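Local coordinates for protein putative branched-chain amino acid ABC transporter (PDB 3HUT) that probably captures branched-chain or related amino acids outside the cytoplasmic membrane for uptake by an ABC transporter, at residues 4-9 with 70-75; 95-100 with 300-305. One frame throughout, in Å; residues are numbered along the deposited sequence.

In the fold
Both contacts lie in the lobe that holds the chain's first residues, with centres about 10 Å apart, and together they show how one sheet is built and then covered. Contact 1 sets strand 5-11 beside strand 73-78. Contact 2 brings helix 302-310 against the turn leading into strand 99-101, the next strand of the same sheet. Arg302 joins the two, its NE donating to Val73 O at 2.9 Å, while Leu305 CD2 rests 3.3 Å from Val74 O. Both sit at the amino ends of their strands. Binding proteins of this family normally hold ligand in the cleft between lobes, at the opposite strand ends, so both contacts are probably remote from it.

Contact 1 (4-9 with 70-75); sequences ALLLGY and DPRVVG
Leu6 and Gly8 pair with Val74 and Gly75 where two neighbouring parallel strands of the five-stranded sheet begin. The pairing illustrates how a parallel sheet starts: backbone bonds set the strands, and side chains pack on both faces. Val74 N donates to Leu6 O at 3.0 Å and 165°. Two residues on along the first strand, Gly8 N reaches Gly75 O at 2.8 Å and 168°, in the carbonyl plane. Gly75 N is buried with no partner in the model. Just before the first bond a water bridges strand and turn, accepting from Leu6 N at 3.1 Å and donating to Arg72 O at 2.6 Å.

The side chain of Leu6 runs alongside that of Arg72, both pointing the same way, and its CD2 methyl meets the guanidinium obliquely, 3.4 Å from Arg72 NE. A bend at chi3 (-52°) curls the arginine back over its own turn, where NH2 forms a salt bridge with Asp70 OD2 at 2.6 Å. The other carboxylate oxygen, Asp70 OD1, accepts from Arg72 N at 2.9 Å from above the carboxylate plane, an Asx turn. One aspartate thus grips both backbone and side chain of the arginine, steadying the charged group against which the leucine lies. On the sheet's other side, the side chains of Leu7 and Val74 cross obliquely, Leu7 CD2 4.0 Å from Val74 CG2, and Leu7 also touches Met289 and Leu290 of helix 277-296.

From strand 46-52 the chain crosses over strand 5-11 through helix 57-69 to strand 73-78. This beta-alpha-beta crossover, which puts 5-11 between the two in the order 2-1-3, is typical of the Rossmann-like lobes of the leucine-binding protein family.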
loop_
_atom_site.group_PDB
_atom_site.type_symbol
_atom_site.label_atom_id
_atom_site.label_comp_id
_atom_site.label_asym_id
_atom_site.label_seq_id
_atom_site.Cartn_x
_atom_site.Cartn_y
_atom_site.Cartn_z
ATOM N N ALA A 4 17.684 5.771 -25.870
ATOM C CA ALA A 4 17.262 5.323 -24.542
ATOM C C ALA A 4 15.789 4.904 -24.579
ATOM O O ALA A 4 14.974 5.554 -25.237
ATOM C CB ALA A 4 17.455 6.438 -23.524
ATOM N N LEU A 5 15.458 3.810 -23.891
ATOM C CA LEU A 5 14.078 3.336 -23.830
ATOM C C LEU A 5 13.297 4.346 -23.005
ATOM O O LEU A 5 13.826 4.911 -22.049
ATOM C CB LEU A 5 13.998 1.958 -23.166
ATOM C CG LEU A 5 14.562 0.782 -23.964
ATOM C CD1 LEU A 5 14.536 -0.483 -23.112
ATOM C CD2 LEU A 5 13.739 0.592 -25.232
ATOM N N LEU A 6 12.035 4.562 -23.366
ATOM C CA LEU A 6 11.202 5.535 -22.673
ATOM C C LEU A 6 9.991 4.997 -21.930
ATOM O O LEU A 6 9.234 4.180 -22.452
ATOM C CB LEU A 6 10.699 6.592 -23.658
ATOM C CG LEU A 6 11.337 7.979 -23.686
ATOM C CD1 LEU A 6 12.797 7.872 -24.094
ATOM C CD2 LEU A 6 10.563 8.862 -24.661
ATOM N N LEU A 7 9.815 5.492 -20.710
ATOM C CA LEU A 7 8.669 5.152 -19.877
ATOM C C LEU A 7 8.015 6.486 -19.539
ATOM O O LEU A 7 8.707 7.484 -19.336
ATOM C CB LEU A 7 9.103 4.472 -18.574
ATOM C CG LEU A 7 9.740 3.084 -18.671
ATOM C CD1 LEU A 7 10.198 2.661 -17.284
ATOM C CD2 LEU A 7 8.737 2.084 -19.237
ATOM N N GLY A 8 6.691 6.516 -19.496
ATOM C CA GLY A 8 6.019 7.751 -19.147
ATOM C C GLY A 8 5.655 7.672 -17.681
ATOM O O GLY A 8 5.555 6.581 -17.129
ATOM N N TYR A 9 5.492 8.814 -17.029
ATOM C CA TYR A 9 5.097 8.810 -15.630
ATOM C C TYR A 9 4.189 10.006 -15.401
ATOM O O TYR A 9 4.640 11.149 -15.439
ATOM C CB TYR A 9 6.328 8.892 -14.716
ATOM C CG TYR A 9 6.090 8.435 -13.283
ATOM C CD1 TYR A 9 7.145 7.949 -12.505
ATOM C CD2 TYR A 9 4.816 8.471 -12.711
ATOM C CE1 TYR A 9 6.937 7.500 -11.196
ATOM C CE2 TYR A 9 4.598 8.028 -11.404
ATOM C CZ TYR A 9 5.663 7.541 -10.655
ATOM O OH TYR A 9 5.450 7.072 -9.377
ATOM N N ASP A 70 3.182 8.682 -28.650
ATOM C CA ASP A 70 4.638 8.684 -28.758
ATOM C C ASP A 70 5.113 7.232 -28.774
ATOM O O ASP A 70 5.200 6.589 -27.729
ATOM C CB ASP A 70 5.277 9.411 -27.573
ATOM C CG ASP A 70 6.778 9.567 -27.730
ATOM O OD1 ASP A 70 7.389 8.782 -28.489
ATOM O OD2 ASP A 70 7.353 10.467 -27.083
ATOM N N PRO A 71 5.437 6.702 -29.965
ATOM C CA PRO A 71 5.899 5.316 -30.111
ATOM C C PRO A 71 7.075 4.907 -29.224
ATOM O O PRO A 71 7.301 3.718 -29.002
ATOM C CB PRO A 71 6.226 5.221 -31.600
ATOM C CG PRO A 71 6.640 6.619 -31.937
ATOM C CD PRO A 71 5.586 7.431 -31.235
ATOM N N ARG A 72 7.824 5.876 -28.709
ATOM C CA ARG A 72 8.959 5.536 -27.856
ATOM C C ARG A 72 8.519 5.096 -26.462
ATOM O O ARG A 72 9.200 4.311 -25.810
ATOM C CB ARG A 72 9.911 6.723 -27.737
ATOM C CG ARG A 72 10.435 7.218 -29.074
ATOM C CD ARG A 72 11.525 8.250 -28.876
ATOM N NE ARG A 72 11.115 9.322 -27.976
ATOM C CZ ARG A 72 10.142 10.192 -28.230
ATOM N NH1 ARG A 72 9.464 10.121 -29.369
ATOM N NH2 ARG A 72 9.857 11.145 -27.348
ATOM N N VAL A 73 7.377 5.602 -26.012
ATOM C CA VAL A 73 6.863 5.261 -24.693
ATOM C C VAL A 73 6.295 3.843 -24.713
ATOM O O VAL A 73 5.260 3.593 -25.327
ATOM C CB VAL A 73 5.761 6.245 -24.272
ATOM C CG1 VAL A 73 5.257 5.895 -22.881
ATOM C CG2 VAL A 73 6.302 7.680 -24.315
ATOM N N VAL A 74 6.971 2.917 -24.044
ATOM C CA VAL A 74 6.523 1.530 -24.035
ATOM C C VAL A 74 5.702 1.151 -22.810
ATOM O O VAL A 74 5.085 0.084 -22.768
ATOM C CB VAL A 74 7.726 0.567 -24.153
ATOM C CG1 VAL A 74 8.422 0.776 -25.489
ATOM C CG2 VAL A 74 8.701 0.805 -23.011
ATOM N N GLY A 75 5.695 2.029 -21.815
ATOM C CA GLY A 75 4.944 1.760 -20.608
ATOM C C GLY A 75 4.745 3.050 -19.848
ATOM O O GLY A 75 5.508 3.998 -20.018
HETATM O O HOH W 1 11.634 3.341 -26.148
#

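Contact 2 (95-100 with 300-305); sequences EGMPQL and VTRESL
A helix start packs here on the turn into a strand: Arg302 and Leu305, in the first turn of helix 302-310, lie against Gly96, Met97 and Pro98, which link helix 82-95 to strand 99-101. The selenomethionine Met97 bends at chi2 and chi3, carrying its CE over one face of the Arg302 guanidinium. Met97 CE stands above the plane, offset toward the rim, 3.2 Å from Arg302 NH2. The arginine stretches straight from CG to NE, passing Gly96 O, which touches CB at 3.3 Å.

All three guanidinium nitrogens are engaged. NE and NH2 donate to the carbonyls of Val73 and Val68, while NH1 meets a water in the guanidinium plane at 2.9 Å; this water also donates to Glu95 O. The plane is therefore fixed from several sides. A leucine in place of Arg302 would probably leave those two carbonyls without their donor and take away the flat surface that Met97 covers.

Nearer the strand, the Pro98 ring lies across the helix turn, its CD 3.5 Å from Arg302 O and its CG 4.0 Å from Leu305 CG. Gly96 leaves the preceding helix with positive phi (83°), a conformation in which a CB would jam against the carbonyl before it.

The helix opens with a capping box: Ser304 N donates to Thr301 OG1 at 3.0 Å, and Thr301 N returns a bond to Ser304 OG at 2.9 Å. Such reciprocal Thr-Ser capping is a classic helix N-terminus, here starting helix 302-310 where it packs at the amino ends of strands 73-78 and 99-101 of the alpha/beta lobe.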
loop_
_atom_site.group_PDB
_atom_site.type_symbol
_atom_site.label_atom_id
_atom_site.label_comp_id
_atom_site.label_asym_id
_atom_site.label_seq_id
_atom_site.Cartn_x
_atom_site.Cartn_y
_atom_site.Cartn_z
ATOM N N GLU A 95 -5.953 1.403 -25.837
ATOM C CA GLU A 95 -4.827 1.582 -26.754
ATOM C C GLU A 95 -3.718 0.535 -26.651
ATOM O O GLU A 95 -2.859 0.452 -27.531
ATOM C CB GLU A 95 -4.220 2.978 -26.572
ATOM C CG GLU A 95 -5.158 4.128 -26.916
ATOM C CD GLU A 95 -5.673 4.056 -28.341
ATOM O OE1 GLU A 95 -4.899 3.636 -29.227
ATOM O OE2 GLU A 95 -6.846 4.427 -28.575
ATOM N N GLY A 96 -3.726 -0.258 -25.585
ATOM C CA GLY A 96 -2.699 -1.278 -25.434
ATOM C C GLY A 96 -1.398 -0.779 -24.833
ATOM O O GLY A 96 -0.306 -1.090 -25.314
HETATM N N MSE A 97 -1.518 0.016 -23.780
HETATM C CA MSE A 97 -0.360 0.563 -23.081
HETATM C C MSE A 97 -0.374 0.018 -21.660
HETATM O O MSE A 97 -1.354 0.193 -20.946
HETATM C CB MSE A 97 -0.450 2.091 -23.026
HETATM C CG MSE A 97 0.641 2.763 -22.201
HETATM SE SE MSE A 97 2.373 2.765 -23.059
HETATM C CE MSE A 97 2.149 4.342 -24.180
ATOM N N PRO A 98 0.703 -0.663 -21.235
ATOM C CA PRO A 98 0.730 -1.196 -19.870
ATOM C C PRO A 98 0.875 -0.045 -18.870
ATOM O O PRO A 98 1.703 0.848 -19.057
ATOM C CB PRO A 98 1.943 -2.125 -19.889
ATOM C CG PRO A 98 2.863 -1.451 -20.852
ATOM C CD PRO A 98 1.931 -1.023 -21.967
ATOM N N GLN A 99 0.065 -0.065 -17.815
ATOM C CA GLN A 99 0.086 0.994 -16.803
ATOM C C GLN A 99 0.335 0.438 -15.403
ATOM O O GLN A 99 -0.307 -0.524 -14.988
ATOM C CB GLN A 99 -1.252 1.758 -16.823
ATOM C CG GLN A 99 -1.493 2.674 -15.610
ATOM C CD GLN A 99 -2.890 3.294 -15.577
ATOM O OE1 GLN A 99 -3.844 2.747 -16.121
ATOM N NE2 GLN A 99 -3.012 4.431 -14.908
ATOM N N LEU A 100 1.276 1.035 -14.680
ATOM C CA LEU A 100 1.555 0.592 -13.323
ATOM C C LEU A 100 1.398 1.761 -12.360
ATOM O O LEU A 100 2.231 2.667 -12.334
ATOM C CB LEU A 100 2.973 0.009 -13.207
ATOM C CG LEU A 100 3.437 -0.354 -11.782
ATOM C CD1 LEU A 100 2.425 -1.258 -11.130
ATOM C CD2 LEU A 100 4.804 -1.023 -11.825
ATOM N N VAL A 300 11.870 -4.491 -26.423
ATOM C CA VAL A 300 10.598 -4.516 -25.715
ATOM C C VAL A 300 9.498 -3.716 -26.424
ATOM O O VAL A 300 9.757 -2.665 -27.001
ATOM C CB VAL A 300 10.772 -3.956 -24.279
ATOM C CG1 VAL A 300 11.400 -2.576 -24.336
ATOM C CG2 VAL A 300 9.424 -3.887 -23.565
ATOM N N THR A 301 8.274 -4.235 -26.382
ATOM C CA THR A 301 7.125 -3.552 -26.968
ATOM C C THR A 301 6.093 -3.394 -25.856
ATOM O O THR A 301 6.220 -3.997 -24.788
ATOM C CB THR A 301 6.466 -4.363 -28.102
ATOM O OG1 THR A 301 5.949 -5.589 -27.569
ATOM C CG2 THR A 301 7.469 -4.667 -29.204
ATOM N N ARG A 302 5.072 -2.588 -26.110
ATOM C CA ARG A 302 4.023 -2.367 -25.128
ATOM C C ARG A 302 3.385 -3.697 -24.746
ATOM O O ARG A 302 3.111 -3.956 -23.569
ATOM C CB ARG A 302 2.970 -1.415 -25.704
ATOM C CG ARG A 302 3.496 -0.002 -25.900
ATOM C CD ARG A 302 2.480 0.930 -26.555
ATOM N NE ARG A 302 3.022 2.282 -26.635
ATOM C CZ ARG A 302 2.448 3.309 -27.258
ATOM N NH1 ARG A 302 1.284 3.168 -27.879
ATOM N NH2 ARG A 302 3.055 4.491 -27.268
ATOM N N GLU A 303 3.172 -4.545 -25.750
ATOM C CA GLU A 303 2.559 -5.854 -25.555
ATOM C C GLU A 303 3.446 -6.800 -24.746
ATOM O O GLU A 303 2.971 -7.471 -23.831
ATOM C CB GLU A 303 2.247 -6.503 -26.910
ATOM C CG GLU A 303 1.541 -5.592 -27.907
ATOM C CD GLU A 303 2.431 -4.460 -28.404
ATOM O OE1 GLU A 303 3.545 -4.742 -28.888
ATOM O OE2 GLU A 303 2.017 -3.286 -28.317
ATOM N N SER A 304 4.727 -6.868 -25.094
ATOM C CA SER A 304 5.637 -7.753 -24.380
ATOM C C SER A 304 5.875 -7.240 -22.963
ATOM O O SER A 304 6.090 -8.030 -22.041
ATOM C CB SER A 304 6.971 -7.888 -25.124
ATOM O OG SER A 304 7.768 -6.726 -24.990
ATOM N N LEU A 305 5.830 -5.921 -22.791
ATOM C CA LEU A 305 6.025 -5.340 -21.472
ATOM C C LEU A 305 4.819 -5.648 -20.588
ATOM O O LEU A 305 4.964 -5.847 -19.383
ATOM C CB LEU A 305 6.240 -3.824 -21.569
ATOM C CG LEU A 305 6.433 -3.080 -20.237
ATOM C CD1 LEU A 305 7.488 -3.777 -19.382
ATOM C CD2 LEU A 305 6.846 -1.633 -20.520
HETATM O O HOH W 2 -0.429 0.912 -28.453
HETATM O O HOH W 3 -0.169 -2.486 -27.603
#